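Local coordinates for NreA protein (Staphylococcus carnosus subsp. carnosus, PDB 4IUK), which probably senses nitrate through a GAF domain and passes the signal to a nitrate-responsive two-component regulatory system, at residues A[52-57]-A[70-75]. Residues are numbered along the deposited sequence; the frame is centred on the assembly and turned at random.
Sequences SAVIKW and MIVLRP. With NO3 (nitrate ion), chain C.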
loop_
_atom_site.group_PDB
_atom_site.type_symbol
_atom_site.label_atom_id
_atom_site.label_comp_id
_atom_site.label_asym_id
_atom_site.label_seq_id
_atom_site.Cartn_x
_atom_site.Cartn_y
_atom_site.Cartn_z
ATOM N N SER A 52 -6.686 20.122 7.239
ATOM C CA SER A 52 -5.579 19.210 6.968
ATOM C C SER A 52 -6.064 17.994 6.189
ATOM O O SER A 52 -6.949 17.277 6.651
ATOM C CB SER A 52 -4.932 18.744 8.276
ATOM N N ALA A 53 -5.490 17.765 5.009
ATOM C CA ALA A 53 -5.767 16.546 4.251
ATOM C C ALA A 53 -5.141 15.354 4.958
ATOM O O ALA A 53 -4.035 15.456 5.487
ATOM C CB ALA A 53 -5.228 16.655 2.837
ATOM N N VAL A 54 -5.849 14.230 4.973
ATOM C CA VAL A 54 -5.330 13.016 5.600
ATOM C C VAL A 54 -5.300 11.847 4.621
ATOM O O VAL A 54 -5.922 11.896 3.558
ATOM C CB VAL A 54 -6.171 12.623 6.820
ATOM C CG1 VAL A 54 -6.228 13.782 7.812
ATOM C CG2 VAL A 54 -7.573 12.231 6.384
ATOM N N ILE A 55 -4.566 10.800 4.979
ATOM C CA ILE A 55 -4.506 9.593 4.160
ATOM C C ILE A 55 -5.247 8.473 4.872
ATOM O O ILE A 55 -5.061 8.253 6.074
ATOM C CB ILE A 55 -3.053 9.146 3.901
ATOM C CG1 ILE A 55 -2.297 10.204 3.100
ATOM C CG2 ILE A 55 -3.020 7.822 3.157
ATOM C CD1 ILE A 55 -2.813 10.379 1.697
ATOM N N LYS A 56 -6.108 7.779 4.139
ATOM C CA LYS A 56 -6.793 6.626 4.692
ATOM C C LYS A 56 -6.675 5.432 3.754
ATOM O O LYS A 56 -6.457 5.584 2.548
ATOM C CB LYS A 56 -8.266 6.941 4.961
ATOM C CG LYS A 56 -8.490 8.102 5.911
ATOM C CD LYS A 56 -9.503 7.750 6.974
ATOM C CE LYS A 56 -10.799 7.279 6.344
ATOM N NZ LYS A 56 -11.371 8.322 5.445
ATOM N N TRP A 57 -6.812 4.243 4.324
ATOM C CA TRP A 57 -6.839 3.022 3.536
ATOM C C TRP A 57 -8.257 2.769 3.038
ATOM O O TRP A 57 -9.010 2.003 3.635
ATOM C CB TRP A 57 -6.291 1.852 4.356
ATOM C CG TRP A 57 -4.823 2.010 4.582
ATOM C CD1 TRP A 57 -4.209 2.504 5.694
ATOM C CD2 TRP A 57 -3.781 1.712 3.642
ATOM N NE1 TRP A 57 -2.841 2.520 5.513
ATOM C CE2 TRP A 57 -2.555 2.038 4.261
ATOM C CE3 TRP A 57 -3.765 1.190 2.340
ATOM C CZ2 TRP A 57 -1.324 1.860 3.619
ATOM C CZ3 TRP A 57 -2.546 1.023 1.704
ATOM C CH2 TRP A 57 -1.343 1.351 2.344
ATOM N N MET A 70 -10.107 2.174 10.439
ATOM C CA MET A 70 -9.958 3.157 11.509
ATOM C C MET A 70 -8.654 3.948 11.421
ATOM O O MET A 70 -8.435 4.875 12.194
ATOM C CB MET A 70 -10.057 2.474 12.873
ATOM C CG MET A 70 -11.456 1.988 13.225
ATOM N N ILE A 71 -7.788 3.581 10.484
ATOM C CA ILE A 71 -6.499 4.244 10.348
ATOM C C ILE A 71 -6.625 5.604 9.665
ATOM O O ILE A 71 -7.129 5.702 8.545
ATOM C CB ILE A 71 -5.506 3.370 9.562
ATOM C CG1 ILE A 71 -5.253 2.060 10.309
ATOM C CG2 ILE A 71 -4.207 4.114 9.342
ATOM C CD1 ILE A 71 -4.464 1.049 9.518
ATOM N N VAL A 72 -6.177 6.653 10.351
ATOM C CA VAL A 72 -6.139 7.996 9.782
ATOM C C VAL A 72 -4.717 8.530 9.903
ATOM O O VAL A 72 -4.188 8.650 11.002
ATOM C CB VAL A 72 -7.098 8.956 10.515
ATOM C CG1 VAL A 72 -7.142 10.308 9.811
ATOM C CG2 VAL A 72 -8.488 8.352 10.602
ATOM N N LEU A 73 -4.092 8.841 8.776
ATOM C CA LEU A 73 -2.690 9.241 8.787
ATOM C C LEU A 73 -2.537 10.714 8.471
ATOM O O LEU A 73 -3.133 11.219 7.520
ATOM C CB LEU A 73 -1.891 8.427 7.766
ATOM C CG LEU A 73 -1.874 6.903 7.923
ATOM C CD1 LEU A 73 -1.195 6.241 6.731
ATOM C CD2 LEU A 73 -1.165 6.511 9.215
ATOM N N ARG A 74 -1.729 11.404 9.266
ATOM C CA ARG A 74 -1.371 12.775 8.945
ATOM C C ARG A 74 -0.366 12.722 7.789
ATOM O O ARG A 74 0.293 11.699 7.587
ATOM C CB ARG A 74 -0.813 13.494 10.183
ATOM C CG ARG A 74 -1.861 13.731 11.282
ATOM C CD ARG A 74 -1.300 14.502 12.483
ATOM N NE ARG A 74 -2.175 14.420 13.657
ATOM C CZ ARG A 74 -2.757 15.460 14.251
ATOM N NH1 ARG A 74 -2.559 16.693 13.799
ATOM N NH2 ARG A 74 -3.538 15.269 15.309
ATOM N N PRO A 75 -0.271 13.812 7.006
ATOM C CA PRO A 75 0.636 13.886 5.857
ATOM C C PRO A 75 2.045 13.387 6.171
ATOM O O PRO A 75 2.629 13.789 7.176
ATOM C CB PRO A 75 0.680 15.387 5.566
ATOM C CG PRO A 75 -0.645 15.869 5.974
ATOM C CD PRO A 75 -1.022 15.070 7.184
HETATM N N NO3 C . 0.349 2.594 7.274
HETATM O O1 NO3 C . -0.756 2.296 8.074
HETATM O O2 NO3 C . 0.202 3.384 6.135
HETATM O O3 NO3 C . 1.610 2.096 7.604
HETATM O O HOH W 1 -8.067 3.820 6.819
#
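The indole NE1 of W57 and the methyl CD1 of L73 meet at one nitrate oxygen, O2, which lies in the plane of the indole at its edge. NE1 donates to O2 over 3.2 Å in a bent bond (N-H...O 135°), and a second, weak bond from NE1 reaches O1, so a single N-H is shared between two oxygens. L73 CD1 also stands 3.2 Å from O2, giving the ion an apolar wall. I71 sets its CG2 against the same indole edge, 4.0 Å from W57 CD1; with CG2 anti to the backbone N (CG1 at chi1 -62°), that methyl turns to the ring. The backbone amides of L79, A80 and I109 complete the grip on the anion.

Behind the site, I55 and L73 form an antiparallel hydrogen-bonded pair. I55 N donates to L73 O and L73 N returns a bond to I55 O, both 2.9 Å, and the two CB atoms pack on the face that carries the nitrate, which A80 and I84 of helix 78-86 help cover. Beyond this pair the strands drift apart, and a water takes over: it accepts from W57 N and donates to I71 O.

On the other face, V54 CB rests 3.9 Å from V72 CG1. The bent chain of K56 passes I71 O and V72 CG2 with its CD, then ends in a salt bridge with E47.

Thus a short edge strand closes the antiparallel sheet of a GAF domain, where this fold commonly holds its small ligand between sheet and helices.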